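Local coordinates for protein CarG (Serratia, PDB 4O7J) that probably takes part in intrinsic resistance to carbapenem antibiotics and is a structural homologue of lysozyme inhibitors, at residues A[90-95]-A[107-112]. Numbering follows the deposited sequence.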
loop_
_atom_site.group_PDB
_atom_site.type_symbol
_atom_site.label_atom_id
_atom_site.label_comp_id
_atom_site.label_asym_id
_atom_site.label_seq_id
_atom_site.Cartn_x
_atom_site.Cartn_y
_atom_site.Cartn_z
ATOM N N TYR A 90 9.384 -4.929 15.929
ATOM C CA TYR A 90 8.031 -5.084 16.477
ATOM C C TYR A 90 7.209 -3.901 16.068
ATOM O O TYR A 90 7.676 -2.753 16.104
ATOM C CB TYR A 90 8.057 -5.129 17.965
ATOM C CG TYR A 90 8.956 -6.191 18.497
ATOM C CD1 TYR A 90 8.508 -7.516 18.638
ATOM C CD2 TYR A 90 10.288 -5.924 18.759
ATOM C CE1 TYR A 90 9.348 -8.488 19.099
ATOM C CE2 TYR A 90 11.119 -6.917 19.240
ATOM C CZ TYR A 90 10.643 -8.172 19.383
ATOM O OH TYR A 90 11.449 -9.217 19.816
ATOM N N LEU A 91 6.085 -4.191 15.508
ATOM C CA LEU A 91 5.116 -3.170 15.166
ATOM C C LEU A 91 4.097 -3.062 16.298
ATOM O O LEU A 91 3.526 -4.079 16.692
ATOM C CB LEU A 91 4.447 -3.549 13.873
ATOM C CG LEU A 91 3.429 -2.507 13.384
ATOM C CD1 LEU A 91 4.030 -1.119 13.106
ATOM C CD2 LEU A 91 2.779 -3.072 12.140
ATOM N N VAL A 92 3.848 -1.873 16.782
ATOM C CA VAL A 92 2.995 -1.628 17.922
ATOM C C VAL A 92 1.895 -0.656 17.570
ATOM O O VAL A 92 2.150 0.498 17.189
ATOM C CB VAL A 92 3.774 -1.125 19.114
ATOM C CG1 VAL A 92 2.826 -1.051 20.336
ATOM C CG2 VAL A 92 4.934 -2.084 19.398
ATOM N N THR A 93 0.664 -1.158 17.640
ATOM C CA THR A 93 -0.519 -0.358 17.350
ATOM C C THR A 93 -1.038 0.168 18.672
ATOM O O THR A 93 -1.339 -0.627 19.576
ATOM C CB THR A 93 -1.615 -1.132 16.575
ATOM O OG1 THR A 93 -1.091 -1.547 15.310
ATOM C CG2 THR A 93 -2.854 -0.259 16.311
ATOM N N ALA A 94 -1.151 1.495 18.792
ATOM C CA ALA A 94 -1.836 2.095 19.950
ATOM C C ALA A 94 -3.248 2.470 19.527
ATOM O O ALA A 94 -3.449 3.202 18.497
ATOM C CB ALA A 94 -1.103 3.306 20.370
ATOM N N ARG A 95 -4.264 2.079 20.298
ATOM C CA ARG A 95 -5.624 2.403 19.932
ATOM C C ARG A 95 -6.385 2.843 21.193
ATOM O O ARG A 95 -6.317 2.154 22.193
ATOM C CB ARG A 95 -6.321 1.156 19.315
ATOM C CG ARG A 95 -7.757 1.417 18.851
ATOM C CD ARG A 95 -8.370 0.315 17.999
ATOM N NE ARG A 95 -8.592 -0.855 18.835
ATOM C CZ ARG A 95 -9.637 -1.043 19.662
ATOM N NH1 ARG A 95 -10.641 -0.178 19.760
ATOM N NH2 ARG A 95 -9.672 -2.140 20.397
ATOM N N VAL A 107 -6.089 3.176 26.480
ATOM C CA VAL A 107 -5.413 2.949 25.235
ATOM C C VAL A 107 -4.874 1.539 25.335
ATOM O O VAL A 107 -4.259 1.194 26.376
ATOM C CB VAL A 107 -4.231 3.952 24.956
ATOM C CG1 VAL A 107 -3.501 3.532 23.685
ATOM C CG2 VAL A 107 -4.673 5.387 24.883
ATOM N N SER A 108 -5.065 0.717 24.296
ATOM C CA SER A 108 -4.434 -0.578 24.167
ATOM C C SER A 108 -3.219 -0.534 23.278
ATOM O O SER A 108 -3.179 0.260 22.317
ATOM C CB SER A 108 -5.366 -1.658 23.602
ATOM O OG SER A 108 -5.832 -1.375 22.340
ATOM N N LEU A 109 -2.269 -1.438 23.565
ATOM C CA LEU A 109 -1.062 -1.579 22.747
ATOM C C LEU A 109 -0.959 -2.960 22.276
ATOM O O LEU A 109 -0.885 -3.866 23.111
ATOM C CB LEU A 109 0.175 -1.179 23.529
ATOM C CG LEU A 109 0.337 0.275 23.973
ATOM C CD1 LEU A 109 1.302 0.352 25.145
ATOM C CD2 LEU A 109 0.745 1.220 22.831
ATOM N N THR A 110 -1.088 -3.133 20.938
ATOM C CA THR A 110 -1.051 -4.452 20.292
ATOM C C THR A 110 0.329 -4.554 19.673
ATOM O O THR A 110 0.750 -3.687 18.899
ATOM C CB THR A 110 -2.123 -4.654 19.245
ATOM O OG1 THR A 110 -3.352 -4.334 19.847
ATOM C CG2 THR A 110 -2.120 -6.071 18.710
ATOM N N ILE A 111 1.065 -5.562 20.110
ATOM C CA ILE A 111 2.428 -5.837 19.703
ATOM C C ILE A 111 2.401 -6.923 18.669
ATOM O O ILE A 111 1.915 -8.075 18.925
ATOM C CB ILE A 111 3.256 -6.364 20.917
ATOM C CG1 ILE A 111 3.083 -5.514 22.181
ATOM C CG2 ILE A 111 4.703 -6.591 20.518
ATOM C CD1 ILE A 111 3.586 -4.126 22.056
ATOM N N TYR A 112 2.975 -6.621 17.504
ATOM C CA TYR A 112 3.082 -7.612 16.436
ATOM C C TYR A 112 4.531 -7.961 16.201
ATOM O O TYR A 112 5.410 -7.094 16.256
ATOM C CB TYR A 112 2.559 -7.074 15.124
ATOM C CG TYR A 112 1.101 -6.754 15.076
ATOM C CD1 TYR A 112 0.158 -7.766 14.793
ATOM C CD2 TYR A 112 0.637 -5.513 15.405
ATOM C CE1 TYR A 112 -1.199 -7.473 14.786
ATOM C CE2 TYR A 112 -0.702 -5.207 15.407
ATOM C CZ TYR A 112 -1.619 -6.197 15.098
ATOM O OH TYR A 112 -2.924 -5.899 15.083
HETATM O O HOH W 1 -4.097 -1.700 20.190
#
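In Ile111, CG1 stands anti to the carbonyl carbon (chi1 -48°), and a second bend at chi2 (-64°) swings CD1 across to Val92, where it meets both methyls, CG1 and CG2, each at 3.6 Å. The two side chains run alongside one another, pointing the same way. Leu109 reaches over by its CD2 branch, which lies 3.7 Å from CB of Ala94 and also touches Val92 CG1. Leu155 of helix 152-155 packs on Val92 and Ile111, and Met154 on Leu109, so the short helix packs against this face. The other face, with Thr93, Thr110 and Tyr112, is more polar. The Tyr112 ring presents its edge to Thr93, CE2 standing 3.7 Å from OG1, a hydroxyl hydrogen-bonded to Asn80, while Trp64 makes an edge-to-face contact with the ring. Farther along, one water donates to Thr93 O and is hydrogen-bonded to Ser108 OG and Thr110 OG1, joining both strands on this face. Paired backbone bonds close around Leu91-Tyr112, Thr93-Thr110 and Arg95-Ser108; the straightest runs from Thr110 N to Thr93 O (2.9 Å, 169° at the hydrogen). Between them, CA-H...O contacts such as Val92 CA to Thr110 O (3.2 Å) complete the ladder. The regular antiparallel pairing belongs to the central beta hairpin of a four-stranded meander, with strands 78-85 and 126-135 flanking it.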